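Local coordinates for protein KP700603 (Klebsiella pneumoniae 700603, PDB 5KVK) that is of unknown function but belongs to the competence-damaged protein (CinA) superfamily and may, like some relatives, act as a nicotinamide mononucleotide deamidase, at residues E14-V19 with C46-T51; Q139-T144 with V155-A160. All coordinates share one frame; numbering follows the deposited sequence.

Interaction 1: E14-V19 with C46-T51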
loop_
_atom_site.group_PDB
_atom_site.type_symbol
_atom_site.label_atom_id
_atom_site.label_comp_id
_atom_site.label_asym_id
_atom_site.label_seq_id
_atom_site.Cartn_x
_atom_site.Cartn_y
_atom_site.Cartn_z
ATOM N N GLU A 14 18.868 0.541 3.414
ATOM C CA GLU A 14 20.090 -0.128 2.944
ATOM C C GLU A 14 19.844 -1.605 2.598
ATOM O O GLU A 14 20.205 -2.071 1.501
ATOM C CB GLU A 14 21.190 0.034 3.992
ATOM C CG GLU A 14 22.528 -0.567 3.588
ATOM C CD GLU A 14 23.551 -0.433 4.710
ATOM O OE1 GLU A 14 23.174 0.023 5.813
ATOM O OE2 GLU A 14 24.700 -0.809 4.458
ATOM N N LEU A 15 19.201 -2.350 3.503
ATOM C CA LEU A 15 18.784 -3.733 3.213
ATOM C C LEU A 15 17.979 -3.831 1.922
ATOM O O LEU A 15 18.194 -4.740 1.089
ATOM C CB LEU A 15 17.945 -4.250 4.386
ATOM C CG LEU A 15 17.226 -5.570 4.126
ATOM C CD1 LEU A 15 18.354 -6.563 4.086
ATOM C CD2 LEU A 15 16.252 -5.909 5.235
ATOM N N THR A 16 16.993 -2.938 1.759
ATOM C CA THR A 16 16.150 -3.033 0.576
ATOM C C THR A 16 16.955 -2.762 -0.682
ATOM O O THR A 16 16.680 -3.347 -1.733
ATOM C CB THR A 16 14.987 -2.053 0.674
ATOM O OG1 THR A 16 14.260 -2.365 1.877
ATOM C CG2 THR A 16 14.047 -2.195 -0.515
ATOM N N THR A 17 17.924 -1.841 -0.611
ATOM C CA THR A 17 18.803 -1.625 -1.763
ATOM C C THR A 17 19.477 -2.932 -2.176
ATOM O O THR A 17 19.548 -3.281 -3.375
ATOM C CB THR A 17 19.840 -0.567 -1.382
ATOM O OG1 THR A 17 19.155 0.676 -1.138
ATOM C CG2 THR A 17 20.876 -0.397 -2.453
ATOM N N ARG A 18 19.969 -3.683 -1.189
ATOM C CA ARG A 18 20.732 -4.891 -1.513
ATOM C C ARG A 18 19.824 -5.911 -2.168
ATOM O O ARG A 18 20.125 -6.476 -3.220
ATOM C CB ARG A 18 21.350 -5.478 -0.256
ATOM C CG ARG A 18 22.007 -6.797 -0.548
ATOM C CD ARG A 18 22.777 -7.384 0.610
ATOM N NE ARG A 18 22.010 -7.527 1.856
ATOM C CZ ARG A 18 21.340 -8.606 2.260
ATOM N NH1 ARG A 18 21.225 -9.690 1.495
ATOM N NH2 ARG A 18 20.773 -8.597 3.454
ATOM N N VAL A 19 18.656 -6.108 -1.589
ATOM C CA VAL A 19 17.757 -7.121 -2.118
ATOM C C VAL A 19 17.195 -6.712 -3.473
ATOM O O VAL A 19 17.037 -7.559 -4.371
ATOM C CB VAL A 19 16.659 -7.396 -1.074
ATOM C CG1 VAL A 19 15.634 -8.335 -1.658
ATOM C CG2 VAL A 19 17.287 -8.042 0.133
ATOM N N CYS A 46 9.118 1.379 -2.946
ATOM C CA CYS A 46 8.997 2.551 -3.807
ATOM C C CYS A 46 10.028 3.601 -3.498
ATOM O O CYS A 46 10.234 4.485 -4.341
ATOM C CB CYS A 46 7.576 3.158 -3.704
ATOM S SG CYS A 46 6.269 1.981 -4.293
ATOM N N ALA A 47 10.645 3.564 -2.316
ATOM C CA ALA A 47 11.654 4.533 -1.938
ATOM C C ALA A 47 12.995 4.243 -2.610
ATOM O O ALA A 47 13.906 5.095 -2.552
ATOM C CB ALA A 47 11.880 4.578 -0.410
ATOM N N GLN A 48 13.104 3.094 -3.278
ATOM C CA GLN A 48 14.300 2.669 -3.997
ATOM C C GLN A 48 14.488 3.464 -5.276
ATOM O O GLN A 48 13.540 4.001 -5.854
ATOM C CB GLN A 48 14.214 1.190 -4.344
ATOM C CG GLN A 48 14.433 0.323 -3.171
ATOM C CD GLN A 48 15.874 0.365 -2.804
ATOM O OE1 GLN A 48 16.716 0.060 -3.634
ATOM N NE2 GLN A 48 16.175 0.743 -1.585
ATOM N N ALA A 49 15.761 3.557 -5.709
ATOM C CA ALA A 49 16.086 4.397 -6.848
ATOM C C ALA A 49 15.462 3.898 -8.144
ATOM O O ALA A 49 15.118 4.717 -9.017
ATOM C CB ALA A 49 17.611 4.501 -7.013
ATOM N N ASP A 50 15.327 2.591 -8.316
ATOM C CA ASP A 50 14.851 2.023 -9.581
ATOM C C ASP A 50 13.710 1.044 -9.345
ATOM O O ASP A 50 13.699 -0.081 -9.872
ATOM C CB ASP A 50 15.962 1.335 -10.344
ATOM C CG ASP A 50 17.012 0.766 -9.443
ATOM O OD1 ASP A 50 16.634 0.182 -8.408
ATOM O OD2 ASP A 50 18.215 0.961 -9.759
ATOM N N THR A 51 12.724 1.484 -8.599
ATOM C CA THR A 51 11.584 0.634 -8.275
ATOM C C THR A 51 10.982 -0.070 -9.476
ATOM O O THR A 51 10.658 -1.265 -9.402
ATOM C CB THR A 51 10.509 1.502 -7.625
ATOM O OG1 THR A 51 11.087 2.112 -6.467
ATOM C CG2 THR A 51 9.289 0.686 -7.212
#

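Interaction 2: Q139-T144 with V155-A160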
loop_
_atom_site.group_PDB
_atom_site.type_symbol
_atom_site.label_atom_id
_atom_site.label_comp_id
_atom_site.label_asym_id
_atom_site.label_seq_id
_atom_site.Cartn_x
_atom_site.Cartn_y
_atom_site.Cartn_z
ATOM N N GLN A 139 6.689 -18.513 7.191
ATOM C CA GLN A 139 7.385 -18.377 8.471
ATOM C C GLN A 139 6.536 -17.566 9.431
ATOM O O GLN A 139 6.049 -16.505 9.036
ATOM C CB GLN A 139 8.750 -17.666 8.301
ATOM C CG GLN A 139 9.534 -17.470 9.631
ATOM C CD GLN A 139 10.000 -18.798 10.184
ATOM O OE1 GLN A 139 10.696 -19.537 9.488
ATOM N NE2 GLN A 139 9.594 -19.128 11.420
ATOM N N ARG A 140 6.430 -18.049 10.687
ATOM C CA ARG A 140 5.866 -17.246 11.775
ATOM C C ARG A 140 6.983 -16.607 12.584
ATOM O O ARG A 140 7.948 -17.285 12.979
ATOM C CB ARG A 140 4.980 -18.074 12.707
ATOM C CG ARG A 140 4.001 -17.171 13.515
ATOM C CD ARG A 140 3.210 -18.022 14.449
ATOM N NE ARG A 140 4.108 -18.558 15.455
ATOM C CZ ARG A 140 3.729 -19.369 16.430
ATOM N NH1 ARG A 140 2.466 -19.771 16.502
ATOM N NH2 ARG A 140 4.622 -19.810 17.307
ATOM N N MET A 141 6.799 -15.327 12.904
ATOM C CA MET A 141 7.670 -14.626 13.841
ATOM C C MET A 141 6.829 -13.999 14.947
ATOM O O MET A 141 5.628 -13.793 14.791
ATOM C CB MET A 141 8.510 -13.549 13.134
ATOM C CG MET A 141 9.362 -14.123 11.978
ATOM S SD MET A 141 10.696 -15.114 12.556
ATOM C CE MET A 141 11.842 -13.934 13.291
ATOM N N ARG A 142 7.465 -13.708 16.083
ATOM C CA ARG A 142 6.808 -12.923 17.142
ATOM C C ARG A 142 7.760 -11.807 17.537
ATOM O O ARG A 142 8.681 -12.048 18.300
ATOM C CB ARG A 142 6.442 -13.787 18.345
ATOM C CG ARG A 142 5.400 -13.147 19.256
ATOM C CD ARG A 142 5.983 -12.601 20.509
ATOM N NE ARG A 142 4.922 -12.428 21.497
ATOM C CZ ARG A 142 5.127 -12.178 22.790
ATOM N NH1 ARG A 142 6.368 -12.038 23.255
ATOM N NH2 ARG A 142 4.093 -12.046 23.617
ATOM N N PHE A 143 7.538 -10.584 17.042
ATOM C CA PHE A 143 8.468 -9.510 17.318
ATOM C C PHE A 143 8.141 -8.845 18.637
ATOM O O PHE A 143 6.983 -8.815 19.075
ATOM C CB PHE A 143 8.425 -8.480 16.202
ATOM C CG PHE A 143 8.739 -9.061 14.878
ATOM C CD1 PHE A 143 7.730 -9.345 13.950
ATOM C CD2 PHE A 143 10.048 -9.343 14.542
ATOM C CE1 PHE A 143 8.057 -9.898 12.721
ATOM C CE2 PHE A 143 10.369 -9.917 13.279
ATOM C CZ PHE A 143 9.367 -10.178 12.368
ATOM N N THR A 144 9.166 -8.290 19.255
ATOM C CA THR A 144 9.053 -7.554 20.505
ATOM C C THR A 144 9.073 -6.057 20.177
ATOM O O THR A 144 9.601 -5.644 19.149
ATOM C CB THR A 144 10.197 -7.962 21.447
ATOM O OG1 THR A 144 10.218 -9.401 21.577
ATOM C CG2 THR A 144 10.035 -7.357 22.796
ATOM N N VAL A 155 8.737 -5.560 8.182
ATOM C CA VAL A 155 9.137 -5.134 6.835
ATOM C C VAL A 155 10.583 -5.574 6.571
ATOM O O VAL A 155 10.902 -6.144 5.510
ATOM C CB VAL A 155 8.984 -3.598 6.706
ATOM C CG1 VAL A 155 9.724 -3.040 5.465
ATOM C CG2 VAL A 155 7.457 -3.204 6.685
ATOM N N ARG A 156 11.498 -5.302 7.527
ATOM C CA ARG A 156 12.883 -5.690 7.292
ATOM C C ARG A 156 13.022 -7.199 7.213
ATOM O O ARG A 156 13.726 -7.708 6.342
ATOM C CB ARG A 156 13.809 -5.123 8.372
ATOM C CG ARG A 156 14.157 -3.663 8.118
ATOM C CD ARG A 156 15.251 -3.146 9.035
ATOM N NE ARG A 156 14.832 -3.226 10.427
ATOM C CZ ARG A 156 14.254 -2.244 11.101
ATOM N NH1 ARG A 156 13.996 -1.077 10.535
ATOM N NH2 ARG A 156 13.908 -2.462 12.353
ATOM N N PHE A 157 12.340 -7.938 8.116
ATOM C CA PHE A 157 12.435 -9.396 8.038
ATOM C C PHE A 157 11.962 -9.921 6.680
ATOM O O PHE A 157 12.594 -10.828 6.107
ATOM C CB PHE A 157 11.644 -10.057 9.158
ATOM C CG PHE A 157 11.800 -11.570 9.168
ATOM C CD1 PHE A 157 10.750 -12.395 8.758
ATOM C CD2 PHE A 157 13.007 -12.145 9.568
ATOM C CE1 PHE A 157 10.918 -13.800 8.770
ATOM C CE2 PHE A 157 13.170 -13.525 9.554
ATOM C CZ PHE A 157 12.120 -14.338 9.136
ATOM N N ALA A 158 10.863 -9.365 6.150
ATOM C CA ALA A 158 10.350 -9.836 4.854
ATOM C C ALA A 158 11.443 -9.726 3.796
ATOM O O ALA A 158 11.678 -10.657 2.999
ATOM C CB ALA A 158 9.128 -9.007 4.469
ATOM N N MET A 159 12.178 -8.607 3.816
ATOM C CA MET A 159 13.167 -8.347 2.764
ATOM C C MET A 159 14.440 -9.129 3.006
ATOM O O MET A 159 15.020 -9.677 2.050
ATOM C CB MET A 159 13.476 -6.853 2.656
ATOM C CG MET A 159 12.253 -6.025 2.107
ATOM S SD MET A 159 11.728 -6.665 0.535
ATOM C CE MET A 159 13.095 -6.034 -0.430
ATOM N N ALA A 160 14.867 -9.210 4.278
ATOM C CA ALA A 160 16.113 -9.927 4.592
ATOM C C ALA A 160 15.981 -11.421 4.262
ATOM O O ALA A 160 16.879 -12.027 3.673
ATOM C CB ALA A 160 16.456 -9.760 6.049
#

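Interaction 1: E14-V19 with C46-T51
T17, on the helix 12-26, and Q48, in the loop that follows the helix 40-46, bring their CA atoms within 6.6 Å of each other, and of the residues 46-51 Q48 is the one that touches 14-19, through its side chain. Q48 suits the task because it is long enough to span the gap and ends in a flat amide that can donate. Its chain bends about the CB-CG bond (chi2 -73°), which lays the amide against the helix. NE2 of Q48 donates to OG1 of T17 at 3.0 Å, with an N-H...O angle of 166° and the acceptor lying in the amide plane, a nearly straight bond. T17 OG1 stands beside its own backbone N and anti to the carbonyl carbon (chi1 -64°), and there it also bonds to the carbonyl O of H13, one turn back. Two partners therefore fix the rotation of this hydroxyl. The other end of the amide lies against the helix backbone, OE1 of Q48 coming to 3.3 Å from CA of T17.

T16 offers a different surface. Its OG1 is used within the helix, bonded to T12 O, which leaves the methyl group to face the loop: CG2 of T16 packs on CG of Q48 at 3.7 Å. Threonine serves well here, since one branch satisfies itself on the helix backbone while the other supplies apolar contact. T16 also touches A44 and L45 of helix 40-46, and Q48 reaches H13, A20 and F54, so the Q48 side chain is buried. A side-chain amide-hydroxyl hydrogen bond and a methyl contact thus fix a helix-to-strand connection of an alpha/beta fold, the one between helix 40-46 and strand 55-61, to the flank of the N-terminal helix.

Interaction 2: Q139-T144 with V155-A160
M141 lies over one face of the F157 ring, its bends at chi2 and chi3 (both -71°) curling the flexible chain across the aromatic surface. From CB, which sets out toward the helix, CG drops to 3.6 Å from CE1 of F157 and makes a CH-pi contact. SD comes next, over the same face, 4.2 Å from the ring centroid in a Met-aromatic contact. The chain ends in CE, which lies toward the ring's rim, 4.0 Å from CE2 of F157. An unbranched, polarisable methionine fits this long sweep over a flat ring.

Here the helix 147-165 packs against the edge strand 135-142, the second arm of a beta hairpin whose first arm, 125-132, pairs with it through M141 and V126. From that neighbouring strand F128 meets the F157 ring edge-to-face.

Two other side chains of the strand segment flank the ring's root and tip. CZ of F143 abuts CB of F157 at 3.9 Å. Q139 contributes only its aliphatic part, CG resting 4.0 Å from CE1 of F157, while the amide turns back along the strand and NE2 of Q139 donates to O of R140 at 2.9 Å, from above the carbonyl plane.

Overall arrangement
Both segments of interaction 1 precede those of interaction 2 in the chain, and the centres of the two contacts lie 18 Å apart. What joins them is the pairing of helix 12-26 with helix 147-165: L15 packs on M159 and A160, V19 on M159, and L15 CD2 comes to 3.3 Å from R156 O. Helix 40-46 takes part in both neighbourhoods, with L45 touching T16 and M159. Interaction 1 therefore ties a loop to the flank of helix 12-26, while interaction 2 packs helix 147-165 on strand 135-142, outermost in the five-strand mixed sheet of this chain. Near interaction 1, C46 and T51 also meet F62 of the second subunit, whereas interaction 2 lies within one chain.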